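Local structure of methyltransferase-like protein 5 (Pyrococcus horikoshii, 1WY7) at residues N33-L38 with G61-G66; G66-L69 with E74-C77; Y43-I48 with I197-K202; P120-Q125 with E191-D196. The protein is a putative RNA methyltransferase that probably takes methyl groups from S-adenosylmethionine and here holds the by-product S-adenosyl-L-homocysteine. One frame throughout, in Å; residues are numbered along the deposited sequence.

Contact 1: N33-L38 with G61-G66; sequences NAASEL and GVLSYG. With SAH (S-adenosyl-L-homocysteine), chain E.
A35 on helix 32-44 packs against V62 and L63 in the first turn of helix 62-69. Its CB lies 3.8 Å from V62 CG1. L63 reaches the same methyl with CD2, 3.9 Å from A35 CB. V62 CG1 stands opposite the backbone N across the CA-CB bond (chi1 172°), and this carries it to A35. The other branch, CG2, turns to the ligand and comes within 3.4 Å of SAH O. V62 N donates a hydrogen bond to that oxygen, 2.8 Å long and bent to 140° at the hydrogen. L63 CG lies 3.9 Å from the second carboxylate oxygen, SAH OXT. An alanine in place of L63 would probably open a gap beside A35 and next to the ligand carboxylate. Next outward, G61 is the N-cap of helix 62-69, at the end of the glycine-rich loop that follows the first strand of this methyltransferase fold. A35 also touches L12 of helix 6-13 and T30. S64 OG bonds D55 OD1 and Y65 OH bonds E94 OE2, so the helix is tied on other sides too. The apolar contact backs a helix start whose N-H meets the ligand carboxylate, and the helix dipole would probably help to stabilise that negative charge.

Contact 2: G66-L69 with E74-C77; sequences GALL and EVIC
L68 and V75 meet inside a beta-alpha-beta unit made of strand 52-56, helix 62-69 and strand 74-79. It is part of the Rossmann-like methyltransferase fold. The contact is purely apolar. The tight part is the V75 CG2 methyl, which approaches both branches of L68. L68 CD2 lies 3.3 Å from V75 CG2, closer than normal van der Waals contact, so the exact placing of that methyl is doubtful. L68 CD1 is 4.0 Å from V75 CG2, a normal distance. The L68 chain starts beside its backbone N with chi1 at -89°, well off the staggered value, and its branches swing toward the strand. A67 makes the looser part, with its CB 4.1 Å from V75 CG2. F95 and K98 also pack on L68. The solvent side begins at L69, exposed on the helix, and at E74, which is partly exposed. E74 points away from the helix, and its OE1 forms a salt bridge with K100 NZ. The backbone of strand 74-79 bonds V53 and D55 on one side and K100 on the other, so the strand lies between 52-56 and the outermost strand 99-103. The second methyl of V75, CG1, packs against S64 OG.

Contact 3: Y43-I48 with I197-K202; sequences YSLGDI and IYRFSK
D47 and R199 form a salt bridge between the end of helix 32-44 and strand 191-202. The guanidinium comes side-on and gives two nitrogens to one oxygen. R199 NH1 bonds D47 OD1 at 3.0 Å, with 152° at the hydrogen, and uses the syn lone pair. R199 NE bonds D47 OD1 at 3.1 Å, nearly in line with the carboxylate C-O bond. The two flat groups are 15° apart, and OD1 lies in the guanidinium plane. The R199 chain is extended from CG to NE, which carries the charge across a wide gap between the backbones. Outside the pair, Y145 OH bonds both D47 OD1 and R199 NE, and R199 NH2 bonds T170 OG1. These bonds would hold the guanidinium against rotation. A leucine in place of R199 would probably leave the buried D47 carboxylate without its counter-charge and T170 OG1 without this donor.

The backbone carries a Schellman motif. G46 has positive phi (78°) and ends the helix, and G46 N bonds Y43 O at 2.9 Å. The turn brings D47 to face strand 191-202, an antiparallel member of the seven-stranded methyltransferase sheet.

The apolar part is small. L45 CD1 touches the arginine chain 3.6 Å from R199 CD, and lies 3.8 Å from R199 NE. L45 also packs on Y145 and H171 of the adjoining strands.

Contact 4: P120-Q125 with E191-D196; sequences PPFGSQ and ERITVD
Beside F122, which packs on I193 and V195, the oxygen E26 OE1 accepts hydrogen bonds from the backbone N-H groups of both G123 and S124. The other oxygen, E26 OE2, takes F122 N. One carboxylate thus grips three successive backbone nitrogens and holds the loop in shape. G123 has positive phi, which suits the turn here. The contact with strand 191-202 itself is apolar. F122 CE2 lies 3.8 Å from I193 CD1, and F122 CZ lies 3.9 Å from V195 CG1. I193 and V195 are two residues apart on the strand, so their side chains rise from the same side. I193 CG1 stands between its backbone N and carbonyl carbon (chi1 49°), and this rotation sends CD1 to the ring. The V195 chain crosses that of F122 at about a right angle. P120, P121 and F122 continue the NPPF-type motif of N6-adenine methyltransferases. In relatives its aromatic residue stacks on the target base, and a similar role here is possible. The F122 side chain is about 8 Å from SAH. The loop follows strand 115-118 and leads to helix 131-140. F122 also touches L149 and Y28, while P120 and P121 rest on F133 of that helix.

How the contacts relate
From the N terminus, contact 1 closes a short loop, containing strand 52-56, between helices 32-44 and 62-69. Contact 2 begins at G66, where contact 1 ends, and closes the tight turn into strand 74-79. Contact 3 opens at the end of helix 32-44, inside the loop of contact 1, and closes only on strand 191-202, so the two cross. Contacts 2 and 4 both nest inside its long loop, one after the other. Contact 4 ties the loop after strand 115-118 to the first half of the strand whose second half contact 3 uses. I197 of contact 3 packs on E37 and L38 of contact 1. Contacts 2 and 4 lie on opposite sides of the chain's centre.

Contact 1: N33-L38 with G61-G66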
loop_
_atom_site.group_PDB
_atom_site.type_symbol
_atom_site.label_atom_id
_atom_site.label_comp_id
_atom_site.label_asym_id
_atom_site.label_seq_id
_atom_site.Cartn_x
_atom_site.Cartn_y
_atom_site.Cartn_z
ATOM N N ASN A 33 -11.765 -3.306 -3.180
ATOM C CA ASN A 33 -11.502 -4.128 -4.353
ATOM C C ASN A 33 -10.029 -4.120 -4.748
ATOM O O ASN A 33 -9.423 -5.179 -4.922
ATOM C CB ASN A 33 -12.378 -3.687 -5.533
ATOM C CG ASN A 33 -11.912 -2.386 -6.171
ATOM O OD1 ASN A 33 -11.757 -1.358 -5.497
ATOM N ND2 ASN A 33 -11.697 -2.423 -7.490
ATOM N N ALA A 34 -9.446 -2.934 -4.882
ATOM C CA ALA A 34 -8.040 -2.831 -5.254
ATOM C C ALA A 34 -7.176 -3.473 -4.173
ATOM O O ALA A 34 -6.242 -4.223 -4.477
ATOM C CB ALA A 34 -7.643 -1.358 -5.446
ATOM N N ALA A 35 -7.496 -3.181 -2.913
ATOM C CA ALA A 35 -6.756 -3.741 -1.785
ATOM C C ALA A 35 -6.782 -5.266 -1.832
ATOM O O ALA A 35 -5.753 -5.923 -1.625
ATOM C CB ALA A 35 -7.359 -3.257 -0.487
ATOM N N SER A 36 -7.971 -5.819 -2.085
ATOM C CA SER A 36 -8.175 -7.269 -2.197
ATOM C C SER A 36 -7.316 -7.850 -3.303
ATOM O O SER A 36 -6.696 -8.885 -3.120
ATOM C CB SER A 36 -9.633 -7.611 -2.541
ATOM O OG SER A 36 -10.482 -7.281 -1.470
ATOM N N GLU A 37 -7.308 -7.200 -4.463
ATOM C CA GLU A 37 -6.514 -7.660 -5.600
ATOM C C GLU A 37 -5.034 -7.733 -5.256
ATOM O O GLU A 37 -4.375 -8.751 -5.474
ATOM C CB GLU A 37 -6.671 -6.713 -6.790
ATOM C CG GLU A 37 -7.994 -6.818 -7.532
ATOM C CD GLU A 37 -8.105 -8.067 -8.416
ATOM O OE1 GLU A 37 -9.093 -8.151 -9.173
ATOM O OE2 GLU A 37 -7.226 -8.960 -8.369
ATOM N N LEU A 38 -4.508 -6.638 -4.723
ATOM C CA LEU A 38 -3.094 -6.589 -4.394
ATOM C C LEU A 38 -2.729 -7.667 -3.382
ATOM O O LEU A 38 -1.756 -8.392 -3.581
ATOM C CB LEU A 38 -2.721 -5.190 -3.861
ATOM C CG LEU A 38 -1.271 -4.954 -3.399
ATOM C CD1 LEU A 38 -0.975 -3.451 -3.332
ATOM C CD2 LEU A 38 -1.045 -5.614 -2.034
ATOM N N GLY A 61 -4.785 1.790 7.624
ATOM C CA GLY A 61 -4.444 0.391 7.819
ATOM C C GLY A 61 -5.179 -0.671 7.008
ATOM O O GLY A 61 -5.148 -1.836 7.377
ATOM N N VAL A 62 -5.817 -0.303 5.902
ATOM C CA VAL A 62 -6.539 -1.300 5.098
ATOM C C VAL A 62 -5.618 -2.426 4.623
ATOM O O VAL A 62 -5.924 -3.607 4.819
ATOM C CB VAL A 62 -7.204 -0.668 3.850
ATOM C CG1 VAL A 62 -7.772 -1.757 2.962
ATOM C CG2 VAL A 62 -8.307 0.297 4.267
ATOM N N LEU A 63 -4.494 -2.062 4.002
ATOM C CA LEU A 63 -3.551 -3.057 3.505
ATOM C C LEU A 63 -2.936 -3.866 4.642
ATOM O O LEU A 63 -2.744 -5.078 4.522
ATOM C CB LEU A 63 -2.435 -2.385 2.689
ATOM C CG LEU A 63 -2.866 -1.724 1.379
ATOM C CD1 LEU A 63 -1.636 -1.231 0.644
ATOM C CD2 LEU A 63 -3.629 -2.742 0.501
ATOM N N SER A 64 -2.634 -3.186 5.740
ATOM C CA SER A 64 -2.042 -3.826 6.907
ATOM C C SER A 64 -2.987 -4.867 7.490
ATOM O O SER A 64 -2.579 -5.987 7.807
ATOM C CB SER A 64 -1.749 -2.780 7.982
ATOM O OG SER A 64 -0.738 -1.890 7.564
ATOM N N TYR A 65 -4.246 -4.471 7.645
ATOM C CA TYR A 65 -5.272 -5.354 8.195
ATOM C C TYR A 65 -5.408 -6.613 7.326
ATOM O O TYR A 65 -5.400 -7.743 7.840
ATOM C CB TYR A 65 -6.604 -4.598 8.275
ATOM C CG TYR A 65 -7.730 -5.361 8.933
ATOM C CD1 TYR A 65 -8.581 -6.172 8.185
ATOM C CD2 TYR A 65 -7.956 -5.255 10.299
ATOM C CE1 TYR A 65 -9.634 -6.854 8.784
ATOM C CE2 TYR A 65 -9.003 -5.930 10.910
ATOM C CZ TYR A 65 -9.839 -6.727 10.146
ATOM O OH TYR A 65 -10.897 -7.377 10.736
ATOM N N GLY A 66 -5.512 -6.407 6.012
ATOM C CA GLY A 66 -5.636 -7.514 5.083
ATOM C C GLY A 66 -4.461 -8.473 5.175
ATOM O O GLY A 66 -4.643 -9.701 5.158
HETATM N N SAH E . -5.769 4.322 3.806
HETATM C CA SAH E . -4.857 3.751 2.795
HETATM C CB SAH E . -3.659 4.706 2.671
HETATM C CG SAH E . -4.020 5.681 1.608
HETATM S SD SAH E . -2.973 7.064 1.115
HETATM C C SAH E . -4.526 2.353 3.244
HETATM O O SAH E . -5.313 1.786 4.063
HETATM O OXT SAH E . -3.451 1.882 2.743
HETATM C "C5'" SAH E . -1.340 6.724 1.736
HETATM C "C4'" SAH E . -0.848 7.442 3.002
HETATM O "O4'" SAH E . 0.457 8.020 2.744
HETATM C "C3'" SAH E . -1.653 8.659 3.460
HETATM O "O3'" SAH E . -2.408 8.165 4.585
HETATM C "C2'" SAH E . -0.626 9.695 3.947
HETATM O "O2'" SAH E . -0.779 10.362 5.179
HETATM C "C1'" SAH E . 0.705 8.944 3.777
HETATM N N9 SAH E . 1.829 9.784 3.390
HETATM C C8 SAH E . 1.898 10.850 2.510
HETATM N N7 SAH E . 3.096 11.365 2.392
HETATM C C5 SAH E . 3.880 10.597 3.246
HETATM C C6 SAH E . 5.262 10.610 3.582
HETATM N N6 SAH E . 6.122 11.499 3.036
HETATM N N1 SAH E . 5.753 9.700 4.487
HETATM C C2 SAH E . 4.891 8.805 5.025
HETATM N N3 SAH E . 3.564 8.687 4.786
HETATM C C4 SAH E . 3.111 9.620 3.874
#

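Contact 2: G66-L69 with E74-C77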
loop_
_atom_site.group_PDB
_atom_site.type_symbol
_atom_site.label_atom_id
_atom_site.label_comp_id
_atom_site.label_asym_id
_atom_site.label_seq_id
_atom_site.Cartn_x
_atom_site.Cartn_y
_atom_site.Cartn_z
ATOM N N GLY A 66 -5.512 -6.407 6.012
ATOM C CA GLY A 66 -5.636 -7.514 5.083
ATOM C C GLY A 66 -4.461 -8.473 5.175
ATOM O O GLY A 66 -4.643 -9.701 5.158
ATOM N N ALA A 67 -3.256 -7.918 5.272
ATOM C CA ALA A 67 -2.048 -8.729 5.365
ATOM C C ALA A 67 -2.091 -9.579 6.627
ATOM O O ALA A 67 -1.812 -10.781 6.580
ATOM C CB ALA A 67 -0.800 -7.840 5.376
ATOM N N LEU A 68 -2.422 -8.953 7.756
ATOM C CA LEU A 68 -2.509 -9.669 9.022
ATOM C C LEU A 68 -3.578 -10.747 8.881
ATOM O O LEU A 68 -3.390 -11.892 9.290
ATOM C CB LEU A 68 -2.904 -8.735 10.171
ATOM C CG LEU A 68 -1.872 -7.957 10.996
ATOM C CD1 LEU A 68 -0.664 -8.826 11.330
ATOM C CD2 LEU A 68 -1.454 -6.755 10.232
ATOM N N LEU A 69 -4.706 -10.356 8.301
ATOM C CA LEU A 69 -5.830 -11.257 8.082
ATOM C C LEU A 69 -5.372 -12.460 7.251
ATOM O O LEU A 69 -5.822 -13.589 7.464
ATOM C CB LEU A 69 -6.938 -10.497 7.342
ATOM C CG LEU A 69 -8.386 -10.976 7.405
ATOM C CD1 LEU A 69 -8.501 -12.332 6.742
ATOM C CD2 LEU A 69 -8.845 -11.025 8.859
ATOM N N GLU A 74 4.095 -10.348 10.891
ATOM C CA GLU A 74 3.999 -9.030 11.505
ATOM C C GLU A 74 3.994 -7.967 10.428
ATOM O O GLU A 74 4.486 -8.181 9.318
ATOM C CB GLU A 74 5.172 -8.759 12.452
ATOM C CG GLU A 74 6.520 -8.595 11.776
ATOM C CD GLU A 74 7.600 -8.061 12.724
ATOM O OE1 GLU A 74 7.441 -6.929 13.235
ATOM O OE2 GLU A 74 8.604 -8.768 12.960
ATOM N N VAL A 75 3.431 -6.813 10.756
ATOM C CA VAL A 75 3.383 -5.717 9.817
ATOM C C VAL A 75 3.941 -4.468 10.477
ATOM O O VAL A 75 3.702 -4.217 11.666
ATOM C CB VAL A 75 1.934 -5.452 9.356
ATOM C CG1 VAL A 75 1.885 -4.213 8.456
ATOM C CG2 VAL A 75 1.395 -6.675 8.613
ATOM N N ILE A 76 4.726 -3.706 9.721
ATOM C CA ILE A 76 5.270 -2.464 10.245
ATOM C C ILE A 76 4.607 -1.354 9.437
ATOM O O ILE A 76 4.827 -1.208 8.237
ATOM C CB ILE A 76 6.812 -2.411 10.140
ATOM C CG1 ILE A 76 7.416 -3.608 10.884
ATOM C CG2 ILE A 76 7.335 -1.117 10.791
ATOM C CD1 ILE A 76 8.952 -3.673 10.860
ATOM N N CYS A 77 3.758 -0.598 10.115
ATOM C CA CYS A 77 3.007 0.474 9.497
ATOM C C CYS A 77 3.777 1.787 9.511
ATOM O O CYS A 77 4.114 2.308 10.574
ATOM C CB CYS A 77 1.671 0.615 10.229
ATOM S SG CYS A 77 0.821 -0.986 10.431
#

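Contact 3: Y43-I48 with I197-K202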
loop_
_atom_site.group_PDB
_atom_site.type_symbol
_atom_site.label_atom_id
_atom_site.label_comp_id
_atom_site.label_asym_id
_atom_site.label_seq_id
_atom_site.Cartn_x
_atom_site.Cartn_y
_atom_site.Cartn_z
ATOM N N TYR A 43 -0.617 -12.876 -1.596
ATOM C CA TYR A 43 -0.853 -14.086 -0.816
ATOM C C TYR A 43 -0.684 -15.333 -1.681
ATOM O O TYR A 43 0.003 -16.274 -1.292
ATOM C CB TYR A 43 -2.246 -14.046 -0.186
ATOM C CG TYR A 43 -2.648 -15.330 0.499
ATOM C CD1 TYR A 43 -3.383 -16.302 -0.181
ATOM C CD2 TYR A 43 -2.281 -15.583 1.819
ATOM C CE1 TYR A 43 -3.742 -17.497 0.438
ATOM C CE2 TYR A 43 -2.629 -16.773 2.450
ATOM C CZ TYR A 43 -3.360 -17.726 1.755
ATOM O OH TYR A 43 -3.705 -18.911 2.364
ATOM N N SER A 44 -1.271 -15.307 -2.874
ATOM C CA SER A 44 -1.194 -16.448 -3.777
ATOM C C SER A 44 0.222 -16.775 -4.227
ATOM O O SER A 44 0.505 -17.903 -4.620
ATOM C CB SER A 44 -2.068 -16.211 -5.005
ATOM O OG SER A 44 -1.459 -15.269 -5.863
ATOM N N LEU A 45 1.118 -15.798 -4.166
ATOM C CA LEU A 45 2.491 -16.035 -4.584
ATOM C C LEU A 45 3.382 -16.388 -3.405
ATOM O O LEU A 45 4.591 -16.539 -3.559
ATOM C CB LEU A 45 3.027 -14.800 -5.327
ATOM C CG LEU A 45 2.328 -14.561 -6.675
ATOM C CD1 LEU A 45 2.703 -13.200 -7.263
ATOM C CD2 LEU A 45 2.710 -15.679 -7.624
ATOM N N GLY A 46 2.785 -16.529 -2.227
ATOM C CA GLY A 46 3.549 -16.857 -1.040
ATOM C C GLY A 46 4.286 -15.659 -0.462
ATOM O O GLY A 46 5.253 -15.832 0.275
ATOM N N ASP A 47 3.834 -14.445 -0.780
ATOM C CA ASP A 47 4.480 -13.228 -0.286
ATOM C C ASP A 47 3.783 -12.556 0.907
ATOM O O ASP A 47 3.978 -11.352 1.148
ATOM C CB ASP A 47 4.612 -12.219 -1.433
ATOM C CG ASP A 47 5.722 -12.589 -2.418
ATOM O OD1 ASP A 47 5.772 -11.993 -3.509
ATOM O OD2 ASP A 47 6.550 -13.467 -2.097
ATOM N N ILE A 48 2.975 -13.312 1.653
ATOM C CA ILE A 48 2.279 -12.731 2.805
ATOM C C ILE A 48 2.387 -13.587 4.052
ATOM O O ILE A 48 2.860 -13.137 5.092
ATOM C CB ILE A 48 0.761 -12.520 2.525
ATOM C CG1 ILE A 48 0.550 -11.404 1.505
ATOM C CG2 ILE A 48 0.031 -12.173 3.826
ATOM C CD1 ILE A 48 1.036 -10.049 1.983
ATOM N N ILE A 197 -1.714 -2.392 -10.352
ATOM C CA ILE A 197 -1.195 -2.952 -9.119
ATOM C C ILE A 197 0.071 -3.673 -9.589
ATOM O O ILE A 197 0.006 -4.598 -10.406
ATOM C CB ILE A 197 -2.191 -3.950 -8.498
ATOM C CG1 ILE A 197 -3.498 -3.225 -8.175
ATOM C CG2 ILE A 197 -1.580 -4.585 -7.257
ATOM C CD1 ILE A 197 -4.562 -4.111 -7.579
ATOM N N TYR A 198 1.222 -3.225 -9.098
ATOM C CA TYR A 198 2.494 -3.811 -9.499
ATOM C C TYR A 198 3.106 -4.731 -8.472
ATOM O O TYR A 198 2.865 -4.602 -7.279
ATOM C CB TYR A 198 3.562 -2.732 -9.750
ATOM C CG TYR A 198 3.361 -1.812 -10.922
ATOM C CD1 TYR A 198 2.540 -0.685 -10.824
ATOM C CD2 TYR A 198 4.046 -2.026 -12.121
ATOM C CE1 TYR A 198 2.412 0.211 -11.895
ATOM C CE2 TYR A 198 3.924 -1.138 -13.193
ATOM C CZ TYR A 198 3.104 -0.029 -13.069
ATOM O OH TYR A 198 2.941 0.812 -14.140
ATOM N N ARG A 199 3.922 -5.650 -8.969
ATOM C CA ARG A 199 4.700 -6.542 -8.133
ATOM C C ARG A 199 6.104 -6.420 -8.713
ATOM O O ARG A 199 6.323 -6.759 -9.876
ATOM C CB ARG A 199 4.263 -7.990 -8.234
ATOM C CG ARG A 199 5.164 -8.862 -7.358
ATOM C CD ARG A 199 4.853 -10.328 -7.424
ATOM N NE ARG A 199 5.710 -11.058 -6.490
ATOM C CZ ARG A 199 6.905 -11.554 -6.794
ATOM N NH1 ARG A 199 7.603 -12.194 -5.861
ATOM N NH2 ARG A 199 7.395 -11.426 -8.031
ATOM N N PHE A 200 7.035 -5.910 -7.915
ATOM C CA PHE A 200 8.425 -5.731 -8.332
ATOM C C PHE A 200 9.263 -6.796 -7.621
ATOM O O PHE A 200 8.993 -7.131 -6.469
ATOM C CB PHE A 200 8.944 -4.351 -7.902
ATOM C CG PHE A 200 8.145 -3.187 -8.436
ATOM C CD1 PHE A 200 8.427 -2.645 -9.678
ATOM C CD2 PHE A 200 7.163 -2.588 -7.655
ATOM C CE1 PHE A 200 7.750 -1.516 -10.137
ATOM C CE2 PHE A 200 6.483 -1.461 -8.100
ATOM C CZ PHE A 200 6.774 -0.921 -9.341
ATOM N N SER A 201 10.279 -7.316 -8.303
ATOM C CA SER A 201 11.156 -8.324 -7.723
ATOM C C SER A 201 12.602 -7.900 -7.998
ATOM O O SER A 201 12.920 -7.487 -9.118
ATOM C CB SER A 201 10.872 -9.682 -8.365
ATOM O OG SER A 201 11.637 -10.705 -7.756
ATOM N N LYS A 202 13.474 -7.993 -6.997
ATOM C CA LYS A 202 14.872 -7.591 -7.188
ATOM C C LYS A 202 15.604 -8.507 -8.173
ATOM O O LYS A 202 15.679 -9.716 -7.964
ATOM C CB LYS A 202 15.623 -7.570 -5.851
ATOM C CG LYS A 202 17.034 -7.009 -5.979
ATOM C CD LYS A 202 17.615 -6.561 -4.649
ATOM C CE LYS A 202 18.796 -5.622 -4.887
ATOM N NZ LYS A 202 19.361 -5.059 -3.624
#

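Contact 4: P120-Q125 with E191-D196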
loop_
_atom_site.group_PDB
_atom_site.type_symbol
_atom_site.label_atom_id
_atom_site.label_comp_id
_atom_site.label_asym_id
_atom_site.label_seq_id
_atom_site.Cartn_x
_atom_site.Cartn_y
_atom_site.Cartn_z
ATOM N N PRO A 120 0.876 4.204 -2.196
ATOM C CA PRO A 120 1.514 5.512 -2.015
ATOM C C PRO A 120 0.824 6.635 -2.759
ATOM O O PRO A 120 0.006 6.391 -3.633
ATOM C CB PRO A 120 2.932 5.263 -2.527
ATOM C CG PRO A 120 2.686 4.336 -3.695
ATOM C CD PRO A 120 1.638 3.372 -3.152
ATOM N N PRO A 121 1.127 7.890 -2.396
ATOM C CA PRO A 121 0.490 9.003 -3.107
ATOM C C PRO A 121 0.952 8.928 -4.555
ATOM O O PRO A 121 2.097 8.561 -4.816
ATOM C CB PRO A 121 1.026 10.241 -2.377
ATOM C CG PRO A 121 2.302 9.775 -1.774
ATOM C CD PRO A 121 1.974 8.383 -1.300
ATOM N N PHE A 122 0.065 9.249 -5.490
ATOM C CA PHE A 122 0.425 9.195 -6.897
ATOM C C PHE A 122 1.305 10.382 -7.305
ATOM O O PHE A 122 1.972 10.348 -8.340
ATOM C CB PHE A 122 -0.843 9.107 -7.751
ATOM C CG PHE A 122 -1.698 7.904 -7.433
ATOM C CD1 PHE A 122 -1.108 6.663 -7.194
ATOM C CD2 PHE A 122 -3.085 8.005 -7.374
ATOM C CE1 PHE A 122 -1.884 5.542 -6.901
ATOM C CE2 PHE A 122 -3.869 6.889 -7.084
ATOM C CZ PHE A 122 -3.265 5.657 -6.847
ATOM N N GLY A 123 1.325 11.416 -6.474
ATOM C CA GLY A 123 2.142 12.573 -6.777
ATOM C C GLY A 123 1.373 13.603 -7.569
ATOM O O GLY A 123 1.954 14.381 -8.323
ATOM N N SER A 124 0.057 13.604 -7.403
ATOM C CA SER A 124 -0.770 14.559 -8.111
ATOM C C SER A 124 -0.969 15.807 -7.257
ATOM O O SER A 124 -1.276 16.878 -7.778
ATOM C CB SER A 124 -2.110 13.921 -8.484
ATOM O OG SER A 124 -2.669 13.243 -7.380
ATOM N N GLN A 125 -0.773 15.672 -5.950
ATOM C CA GLN A 125 -0.920 16.801 -5.041
ATOM C C GLN A 125 0.428 17.484 -4.825
ATOM O O GLN A 125 0.496 18.693 -4.584
ATOM C CB GLN A 125 -1.500 16.322 -3.707
ATOM C CG GLN A 125 -2.890 15.727 -3.853
ATOM C CD GLN A 125 -3.896 16.747 -4.350
ATOM O OE1 GLN A 125 -4.860 16.405 -5.038
ATOM N NE2 GLN A 125 -3.682 18.010 -3.992
ATOM N N GLU A 191 -14.878 9.161 -7.408
ATOM C CA GLU A 191 -13.868 9.592 -8.370
ATOM C C GLU A 191 -13.387 8.235 -8.902
ATOM O O GLU A 191 -12.753 7.476 -8.170
ATOM C CB GLU A 191 -12.736 10.338 -7.644
ATOM C CG GLU A 191 -11.655 10.928 -8.548
ATOM C CD GLU A 191 -10.546 11.641 -7.770
ATOM O OE1 GLU A 191 -9.594 12.142 -8.406
ATOM O OE2 GLU A 191 -10.620 11.703 -6.522
ATOM N N ARG A 192 -13.727 7.916 -10.153
ATOM C CA ARG A 192 -13.352 6.632 -10.740
ATOM C C ARG A 192 -12.074 6.714 -11.565
ATOM O O ARG A 192 -12.065 7.301 -12.648
ATOM C CB ARG A 192 -14.484 6.095 -11.629
ATOM C CG ARG A 192 -15.749 5.680 -10.880
ATOM C CD ARG A 192 -16.627 6.880 -10.529
ATOM N NE ARG A 192 -17.688 7.111 -11.508
ATOM C CZ ARG A 192 -18.645 6.228 -11.789
ATOM N NH1 ARG A 192 -18.672 5.057 -11.167
ATOM N NH2 ARG A 192 -19.580 6.516 -12.689
ATOM N N ILE A 193 -10.995 6.134 -11.052
ATOM C CA ILE A 193 -9.728 6.129 -11.774
ATOM C C ILE A 193 -9.274 4.705 -12.038
ATOM O O ILE A 193 -9.714 3.765 -11.387
ATOM C CB ILE A 193 -8.573 6.812 -10.994
ATOM C CG1 ILE A 193 -8.521 6.263 -9.574
ATOM C CG2 ILE A 193 -8.722 8.316 -11.025
ATOM C CD1 ILE A 193 -7.218 6.565 -8.852
ATOM N N THR A 194 -8.371 4.560 -12.995
ATOM C CA THR A 194 -7.846 3.263 -13.330
ATOM C C THR A 194 -6.422 3.189 -12.817
ATOM O O THR A 194 -5.599 4.044 -13.135
ATOM C CB THR A 194 -7.863 3.062 -14.829
ATOM O OG1 THR A 194 -9.196 3.281 -15.302
ATOM C CG2 THR A 194 -7.411 1.651 -15.178
ATOM N N VAL A 195 -6.139 2.175 -12.007
ATOM C CA VAL A 195 -4.804 2.004 -11.455
ATOM C C VAL A 195 -4.206 0.647 -11.830
ATOM O O VAL A 195 -4.921 -0.283 -12.214
ATOM C CB VAL A 195 -4.807 2.107 -9.884
ATOM C CG1 VAL A 195 -5.251 3.504 -9.433
ATOM C CG2 VAL A 195 -5.738 1.054 -9.286
ATOM N N ASP A 196 -2.884 0.562 -11.728
ATOM C CA ASP A 196 -2.149 -0.663 -11.980
ATOM C C ASP A 196 -1.634 -1.098 -10.616
ATOM O O ASP A 196 -1.185 -0.269 -9.815
ATOM C CB ASP A 196 -0.930 -0.427 -12.882
ATOM C CG ASP A 196 -1.304 -0.131 -14.313
ATOM O OD1 ASP A 196 -0.662 0.762 -14.900
ATOM O OD2 ASP A 196 -2.223 -0.785 -14.853
#